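Local coordinates for protein 5-carboxymethyl-2-hydroxymuconate semialdehyde dehydrogenase (Thermus thermophilus, PDB 2D4E) that probably oxidises 5-carboxymethyl-2-hydroxymuconate semialdehyde to the corresponding acid, passing hydride to a bound NAD cofactor, at residues R267-L272 / L492-D497; G164-I169 / L244-G249. All coordinates share one frame; numbering follows the deposited sequence.

Contact 1. Residues R267-L272 / L492-D497; sequences RLSPEL and LDFYTD. With NAD (nicotinamide-adenine-dinucleotide), chain K.
The R267 chain runs back alongside the F494 ring, against its direction, with the guanidinium turned almost square to the ring (85°). R267 CG lies 3.5 Å from F494 CE2, and the chain then bends at chi3 (-46°) toward the carbonyls where helix 488-495 gives way to strand 496-504. There NH1 donates to F494 O at 3.0 Å, from above the carbonyl plane, with a weak longer bond to T496 O. NH2 makes a short salt bridge to D497 OD1, 2.5 Å away, in the guanidinium plane and on the syn lone pair. S269 comes over one face of the F494 ring, its CB 3.5 Å from the centroid in a CH-pi contact, while its OG is held by R182. The contact thus joins strand 267-271, outermost within this chain in the sheet of the Rossmann-type cofactor domain, to the helix-to-strand turn leading into strand 496-504. R267 NE makes a salt bridge to D483 of a second subunit, so the side chain spans the subunit interface. A leucine in its place would probably leave the D497 carboxylate and that D483 without their positive partner and the F494 carbonyl without its donor. Just past the strand, L272 O accepts a hydrogen bond from NAD N7N at 3.1 Å.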
loop_
_atom_site.group_PDB
_atom_site.type_symbol
_atom_site.label_atom_id
_atom_site.label_comp_id
_atom_site.label_asym_id
_atom_site.label_seq_id
_atom_site.Cartn_x
_atom_site.Cartn_y
_atom_site.Cartn_z
ATOM N N ARG C 267 -24.424 -5.588 5.706
ATOM C CA ARG C 267 -23.220 -5.866 4.937
ATOM C C ARG C 267 -22.976 -7.370 5.066
ATOM O O ARG C 267 -22.945 -7.905 6.176
ATOM C CB ARG C 267 -22.039 -5.089 5.517
ATOM C CG ARG C 267 -20.758 -5.168 4.706
ATOM C CD ARG C 267 -19.657 -4.326 5.356
ATOM N NE ARG C 267 -20.166 -3.015 5.752
ATOM C CZ ARG C 267 -19.471 -2.104 6.425
ATOM N NH1 ARG C 267 -18.213 -2.342 6.781
ATOM N NH2 ARG C 267 -20.037 -0.946 6.739
ATOM N N LEU C 268 -22.795 -8.045 3.934
ATOM C CA LEU C 268 -22.587 -9.493 3.927
ATOM C C LEU C 268 -21.241 -9.919 3.338
ATOM O O LEU C 268 -20.763 -9.338 2.362
ATOM C CB LEU C 268 -23.737 -10.155 3.149
ATOM C CG LEU C 268 -23.771 -11.671 2.912
ATOM C CD1 LEU C 268 -23.718 -12.432 4.236
ATOM C CD2 LEU C 268 -25.049 -12.027 2.161
ATOM N N SER C 269 -20.640 -10.941 3.947
ATOM C CA SER C 269 -19.362 -11.492 3.504
ATOM C C SER C 269 -19.562 -12.994 3.315
ATOM O O SER C 269 -19.165 -13.799 4.162
ATOM C CB SER C 269 -18.282 -11.242 4.558
ATOM O OG SER C 269 -17.059 -11.836 4.171
ATOM N N PRO C 270 -20.170 -13.392 2.188
ATOM C CA PRO C 270 -20.428 -14.805 1.913
ATOM C C PRO C 270 -19.344 -15.632 1.238
ATOM O O PRO C 270 -18.757 -15.225 0.239
ATOM C CB PRO C 270 -21.697 -14.751 1.068
ATOM C CG PRO C 270 -21.429 -13.556 0.200
ATOM C CD PRO C 270 -20.819 -12.536 1.173
ATOM N N GLU C 271 -19.099 -16.803 1.811
ATOM C CA GLU C 271 -18.154 -17.786 1.286
ATOM C C GLU C 271 -19.118 -18.939 1.022
ATOM O O GLU C 271 -19.542 -19.641 1.944
ATOM C CB GLU C 271 -17.113 -18.147 2.345
ATOM C CG GLU C 271 -16.181 -16.986 2.689
ATOM C CD GLU C 271 -15.225 -17.315 3.817
ATOM O OE1 GLU C 271 -15.580 -18.169 4.654
ATOM O OE2 GLU C 271 -14.130 -16.708 3.882
ATOM N N LEU C 272 -19.493 -19.098 -0.241
ATOM C CA LEU C 272 -20.480 -20.096 -0.619
ATOM C C LEU C 272 -19.948 -21.357 -1.305
ATOM O O LEU C 272 -18.788 -21.729 -1.126
ATOM C CB LEU C 272 -21.555 -19.401 -1.469
ATOM C CG LEU C 272 -21.996 -18.046 -0.867
ATOM C CD1 LEU C 272 -22.919 -17.322 -1.826
ATOM C CD2 LEU C 272 -22.689 -18.258 0.485
ATOM N N LEU C 492 -10.168 -6.450 6.588
ATOM C CA LEU C 492 -10.479 -5.103 7.073
ATOM C C LEU C 492 -11.566 -4.399 6.284
ATOM O O LEU C 492 -12.359 -3.650 6.850
ATOM C CB LEU C 492 -9.238 -4.212 7.049
ATOM C CG LEU C 492 -8.220 -4.302 8.182
ATOM C CD1 LEU C 492 -7.071 -3.357 7.862
ATOM C CD2 LEU C 492 -8.867 -3.923 9.513
ATOM N N ASP C 493 -11.592 -4.625 4.975
ATOM C CA ASP C 493 -12.582 -3.979 4.130
ATOM C C ASP C 493 -14.010 -4.329 4.489
ATOM O O ASP C 493 -14.935 -3.587 4.159
ATOM C CB ASP C 493 -12.310 -4.301 2.664
ATOM C CG ASP C 493 -11.294 -3.359 2.057
ATOM O OD1 ASP C 493 -11.648 -2.171 1.859
ATOM O OD2 ASP C 493 -10.148 -3.798 1.799
ATOM N N PHE C 494 -14.194 -5.454 5.167
ATOM C CA PHE C 494 -15.530 -5.854 5.570
ATOM C C PHE C 494 -15.833 -5.499 7.020
ATOM O O PHE C 494 -16.894 -4.956 7.313
ATOM C CB PHE C 494 -15.738 -7.360 5.364
ATOM C CG PHE C 494 -17.024 -7.879 5.957
ATOM C CD1 PHE C 494 -17.027 -8.526 7.191
ATOM C CD2 PHE C 494 -18.234 -7.698 5.293
ATOM C CE1 PHE C 494 -18.220 -8.990 7.758
ATOM C CE2 PHE C 494 -19.435 -8.155 5.847
ATOM C CZ PHE C 494 -19.429 -8.804 7.085
ATOM N N TYR C 495 -14.895 -5.790 7.917
ATOM C CA TYR C 495 -15.096 -5.543 9.340
ATOM C C TYR C 495 -14.942 -4.106 9.827
ATOM O O TYR C 495 -15.288 -3.813 10.970
ATOM C CB TYR C 495 -14.174 -6.450 10.164
ATOM C CG TYR C 495 -14.410 -7.933 9.940
ATOM C CD1 TYR C 495 -13.548 -8.686 9.134
ATOM C CD2 TYR C 495 -15.507 -8.579 10.518
ATOM C CE1 TYR C 495 -13.776 -10.051 8.911
ATOM C CE2 TYR C 495 -15.745 -9.939 10.298
ATOM C CZ TYR C 495 -14.879 -10.664 9.498
ATOM O OH TYR C 495 -15.119 -11.999 9.281
ATOM N N THR C 496 -14.429 -3.217 8.980
ATOM C CA THR C 496 -14.254 -1.825 9.377
ATOM C C THR C 496 -14.828 -0.872 8.337
ATOM O O THR C 496 -15.137 -1.280 7.219
ATOM C CB THR C 496 -12.754 -1.470 9.587
ATOM O OG1 THR C 496 -12.066 -1.482 8.329
ATOM C CG2 THR C 496 -12.091 -2.464 10.527
ATOM N N ASP C 497 -14.980 0.394 8.720
ATOM C CA ASP C 497 -15.499 1.430 7.826
ATOM C C ASP C 497 -14.410 2.456 7.546
ATOM O O ASP C 497 -13.702 2.880 8.467
ATOM C CB ASP C 497 -16.676 2.183 8.455
ATOM C CG ASP C 497 -17.914 1.325 8.615
ATOM O OD1 ASP C 497 -18.206 0.513 7.710
ATOM O OD2 ASP C 497 -18.606 1.488 9.644
HETATM P PA NAD K . -26.053 -24.399 4.942
HETATM O O1A NAD K . -27.425 -24.895 4.962
HETATM O O2A NAD K . -25.913 -23.184 4.122
HETATM O O5B NAD K . -25.469 -24.029 6.411
HETATM C C5B NAD K . -24.668 -22.844 6.733
HETATM C C4B NAD K . -25.349 -22.114 7.870
HETATM O O4B NAD K . -26.539 -21.554 7.273
HETATM C C3B NAD K . -25.876 -23.028 9.012
HETATM O O3B NAD K . -25.377 -22.583 10.291
HETATM C C2B NAD K . -27.401 -22.914 8.856
HETATM O O2B NAD K . -28.114 -23.052 10.106
HETATM C C1B NAD K . -27.543 -21.546 8.221
HETATM N N9A NAD K . -28.808 -21.384 7.527
HETATM C C8A NAD K . -29.499 -22.283 6.735
HETATM N N7A NAD K . -30.662 -21.793 6.245
HETATM C C5A NAD K . -30.693 -20.500 6.766
HETATM C C6A NAD K . -31.662 -19.434 6.635
HETATM N N6A NAD K . -32.785 -19.553 5.922
HETATM N N1A NAD K . -31.372 -18.252 7.300
HETATM C C2A NAD K . -30.201 -18.136 8.043
HETATM N N3A NAD K . -29.263 -19.055 8.222
HETATM C C4A NAD K . -29.557 -20.224 7.558
HETATM O O3 NAD K . -25.170 -25.535 4.446
HETATM P PN NAD K . -23.978 -26.443 4.963
HETATM O O1N NAD K . -24.421 -27.836 4.749
HETATM O O2N NAD K . -23.647 -26.068 6.348
HETATM O O5D NAD K . -23.030 -25.989 3.826
HETATM C C5D NAD K . -21.910 -26.667 3.308
HETATM C C4D NAD K . -21.607 -25.658 2.246
HETATM O O4D NAD K . -20.745 -24.603 2.728
HETATM C C3D NAD K . -21.052 -26.189 0.932
HETATM O O3D NAD K . -21.766 -25.693 -0.217
HETATM C C2D NAD K . -19.599 -25.726 1.018
HETATM O O2D NAD K . -19.024 -25.601 -0.299
HETATM C C1D NAD K . -19.741 -24.424 1.775
HETATM N N1N NAD K . -18.491 -23.982 2.416
HETATM C C2N NAD K . -17.903 -22.908 1.764
HETATM C C3N NAD K . -16.712 -22.442 2.300
HETATM C C7N NAD K . -15.953 -21.286 1.668
HETATM O O7N NAD K . -14.915 -20.921 2.190
HETATM N N7N NAD K . -16.424 -20.696 0.554
HETATM C C4N NAD K . -16.111 -23.060 3.491
HETATM C C5N NAD K . -16.832 -24.154 4.052
HETATM C C6N NAD K . -18.010 -24.666 3.579
#

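Contact 2. Residues G164-I169 / L244-G249; sequences GPVGII and LLTLTG. With NAD (nicotinamide-adenine-dinucleotide), chain K.
I169 and L247 pair at the cofactor end of two parallel strands, 166-169 and 244-248, in the middle of the Rossmann-type NAD-binding sheet; the strand axes diverge by 14°. Along the ladder, backbone hydrogen bonds run from G167 N to L244 O, from T246 N to G167 O, from I169 N to T246 O and from T248 N to I169 O. The I169 side chain starts with CB 3.8 Å from T246 O. Its CG2 branch, anti to the backbone N, reaches 4.1 Å from L247 CD1 and 3.5 Å from C1B of the adenosine ribose of NAD. CG1 takes the other course (chi1 -53°), passing T246 O at 4.2 Å and carrying CD1 to the adenine, 4.2 Å from N3A. The side chain as a whole also packs on L236 and V237 of helix 229-238. I169 thus forms an apolar patch against the adenosine half of the cofactor. On the face that carries V166, I168 and T246, V166 CG1 lies crosswise to T246, 3.7 Å from its CG2. I168 runs alongside T246 in the same direction, its CG2 3.4 Å from T246 OG1. That hydroxyl and T248 OG1 share a water, which donates a hydrogen bond to I169 O at 2.8 Å.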
loop_
_atom_site.group_PDB
_atom_site.type_symbol
_atom_site.label_atom_id
_atom_site.label_comp_id
_atom_site.label_asym_id
_atom_site.label_seq_id
_atom_site.Cartn_x
_atom_site.Cartn_y
_atom_site.Cartn_z
ATOM N N GLY C 164 -19.204 -2.680 13.446
ATOM C CA GLY C 164 -20.337 -3.025 14.291
ATOM C C GLY C 164 -20.485 -4.515 14.562
ATOM O O GLY C 164 -19.755 -5.318 13.986
ATOM N N PRO C 165 -21.429 -4.919 15.435
ATOM C CA PRO C 165 -21.651 -6.332 15.762
ATOM C C PRO C 165 -21.739 -7.213 14.509
ATOM O O PRO C 165 -22.329 -6.821 13.496
ATOM C CB PRO C 165 -22.961 -6.300 16.548
ATOM C CG PRO C 165 -22.882 -4.974 17.257
ATOM C CD PRO C 165 -22.368 -4.052 16.174
ATOM N N VAL C 166 -21.154 -8.404 14.590
ATOM C CA VAL C 166 -21.148 -9.325 13.465
ATOM C C VAL C 166 -21.881 -10.631 13.757
ATOM O O VAL C 166 -21.596 -11.309 14.740
ATOM C CB VAL C 166 -19.696 -9.672 13.040
ATOM C CG1 VAL C 166 -19.710 -10.521 11.756
ATOM C CG2 VAL C 166 -18.893 -8.392 12.830
ATOM N N GLY C 167 -22.834 -10.966 12.895
ATOM C CA GLY C 167 -23.571 -12.206 13.034
ATOM C C GLY C 167 -22.808 -13.205 12.186
ATOM O O GLY C 167 -22.709 -13.036 10.964
ATOM N N ILE C 168 -22.261 -14.231 12.832
ATOM C CA ILE C 168 -21.458 -15.246 12.154
ATOM C C ILE C 168 -22.223 -16.565 12.050
ATOM O O ILE C 168 -22.490 -17.225 13.056
ATOM C CB ILE C 168 -20.111 -15.432 12.922
ATOM C CG1 ILE C 168 -19.382 -14.084 12.976
ATOM C CG2 ILE C 168 -19.233 -16.494 12.260
ATOM C CD1 ILE C 168 -18.091 -14.079 13.780
ATOM N N ILE C 169 -22.589 -16.930 10.821
ATOM C CA ILE C 169 -23.348 -18.154 10.552
ATOM C C ILE C 169 -22.452 -19.150 9.797
ATOM O O ILE C 169 -22.042 -18.904 8.661
ATOM C CB ILE C 169 -24.615 -17.808 9.743
ATOM C CG1 ILE C 169 -25.397 -16.711 10.475
ATOM C CG2 ILE C 169 -25.486 -19.018 9.585
ATOM C CD1 ILE C 169 -26.617 -16.208 9.734
ATOM N N LEU C 244 -23.573 -6.378 10.461
ATOM C CA LEU C 244 -22.693 -7.213 9.645
ATOM C C LEU C 244 -23.007 -8.705 9.767
ATOM O O LEU C 244 -23.322 -9.207 10.853
ATOM C CB LEU C 244 -21.228 -6.964 10.021
ATOM C CG LEU C 244 -20.500 -5.805 9.331
ATOM C CD1 LEU C 244 -21.221 -4.471 9.580
ATOM C CD2 LEU C 244 -19.067 -5.759 9.847
ATOM N N LEU C 245 -22.909 -9.409 8.646
ATOM C CA LEU C 245 -23.192 -10.835 8.614
ATOM C C LEU C 245 -22.177 -11.606 7.789
ATOM O O LEU C 245 -21.911 -11.242 6.652
ATOM C CB LEU C 245 -24.567 -11.093 7.994
ATOM C CG LEU C 245 -25.849 -10.577 8.640
ATOM C CD1 LEU C 245 -27.001 -10.818 7.679
ATOM C CD2 LEU C 245 -26.103 -11.282 9.968
ATOM N N THR C 246 -21.595 -12.655 8.357
ATOM C CA THR C 246 -20.682 -13.480 7.579
ATOM C C THR C 246 -21.445 -14.781 7.372
ATOM O O THR C 246 -22.150 -15.248 8.265
ATOM C CB THR C 246 -19.355 -13.803 8.319
ATOM O OG1 THR C 246 -19.626 -14.636 9.450
ATOM C CG2 THR C 246 -18.663 -12.527 8.780
ATOM N N LEU C 247 -21.334 -15.353 6.185
ATOM C CA LEU C 247 -22.012 -16.601 5.910
ATOM C C LEU C 247 -21.091 -17.547 5.178
ATOM O O LEU C 247 -20.463 -17.190 4.181
ATOM C CB LEU C 247 -23.271 -16.375 5.072
ATOM C CG LEU C 247 -23.918 -17.665 4.546
ATOM C CD1 LEU C 247 -24.389 -18.538 5.709
ATOM C CD2 LEU C 247 -25.087 -17.314 3.643
ATOM N N THR C 248 -21.004 -18.759 5.699
ATOM C CA THR C 248 -20.200 -19.795 5.090
ATOM C C THR C 248 -21.175 -20.955 4.935
ATOM O O THR C 248 -21.564 -21.593 5.915
ATOM C CB THR C 248 -19.019 -20.175 5.992
ATOM O OG1 THR C 248 -18.208 -19.016 6.224
ATOM C CG2 THR C 248 -18.165 -21.233 5.329
ATOM N N GLY C 249 -21.597 -21.200 3.700
ATOM C CA GLY C 249 -22.555 -22.259 3.440
ATOM C C GLY C 249 -22.898 -22.374 1.966
ATOM O O GLY C 249 -22.125 -21.948 1.111
HETATM P PA NAD K . -26.053 -24.399 4.942
HETATM O O1A NAD K . -27.425 -24.895 4.962
HETATM O O2A NAD K . -25.913 -23.184 4.122
HETATM O O5B NAD K . -25.469 -24.029 6.411
HETATM C C5B NAD K . -24.668 -22.844 6.733
HETATM C C4B NAD K . -25.349 -22.114 7.870
HETATM O O4B NAD K . -26.539 -21.554 7.273
HETATM C C3B NAD K . -25.876 -23.028 9.012
HETATM O O3B NAD K . -25.377 -22.583 10.291
HETATM C C2B NAD K . -27.401 -22.914 8.856
HETATM O O2B NAD K . -28.114 -23.052 10.106
HETATM C C1B NAD K . -27.543 -21.546 8.221
HETATM N N9A NAD K . -28.808 -21.384 7.527
HETATM C C8A NAD K . -29.499 -22.283 6.735
HETATM N N7A NAD K . -30.662 -21.793 6.245
HETATM C C5A NAD K . -30.693 -20.500 6.766
HETATM C C6A NAD K . -31.662 -19.434 6.635
HETATM N N6A NAD K . -32.785 -19.553 5.922
HETATM N N1A NAD K . -31.372 -18.252 7.300
HETATM C C2A NAD K . -30.201 -18.136 8.043
HETATM N N3A NAD K . -29.263 -19.055 8.222
HETATM C C4A NAD K . -29.557 -20.224 7.558
HETATM O O3 NAD K . -25.170 -25.535 4.446
HETATM P PN NAD K . -23.978 -26.443 4.963
HETATM O O1N NAD K . -24.421 -27.836 4.749
HETATM O O2N NAD K . -23.647 -26.068 6.348
HETATM O O5D NAD K . -23.030 -25.989 3.826
HETATM C C5D NAD K . -21.910 -26.667 3.308
HETATM C C4D NAD K . -21.607 -25.658 2.246
HETATM O O4D NAD K . -20.745 -24.603 2.728
HETATM C C3D NAD K . -21.052 -26.189 0.932
HETATM O O3D NAD K . -21.766 -25.693 -0.217
HETATM C C2D NAD K . -19.599 -25.726 1.018
HETATM O O2D NAD K . -19.024 -25.601 -0.299
HETATM C C1D NAD K . -19.741 -24.424 1.775
HETATM N N1N NAD K . -18.491 -23.982 2.416
HETATM C C2N NAD K . -17.903 -22.908 1.764
HETATM C C3N NAD K . -16.712 -22.442 2.300
HETATM C C7N NAD K . -15.953 -21.286 1.668
HETATM O O7N NAD K . -14.915 -20.921 2.190
HETATM N N7N NAD K . -16.424 -20.696 0.554
HETATM C C4N NAD K . -16.111 -23.060 3.491
HETATM C C5N NAD K . -16.832 -24.154 4.052
HETATM C C6N NAD K . -18.010 -24.666 3.579
HETATM O O HOH W 1 -19.723 -17.296 8.389
#

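From the N terminus, the chain lays down strand 166-169, runs through strands 193-196 and 222-224, and returns as strand 244-248, where contact 2 closes its loop. Helix 251-261 then leads to strand 267-271, where contact 1 opens. Its much longer loop takes in the seven-stranded sheet of the second domain before helix 488-495 and strand 496-504 come back. The two loops are in series, neither nested nor crossed. Strands 244-248 and 267-271 are sheet neighbours, linked by probable hydrogen bonds L245 N to R267 O and E271 N to L247 O. F494 O also packs on L244. Both contacts reach NAD, contact 2 at its adenosine and nicotinamide halves, contact 1 at the nicotinamide.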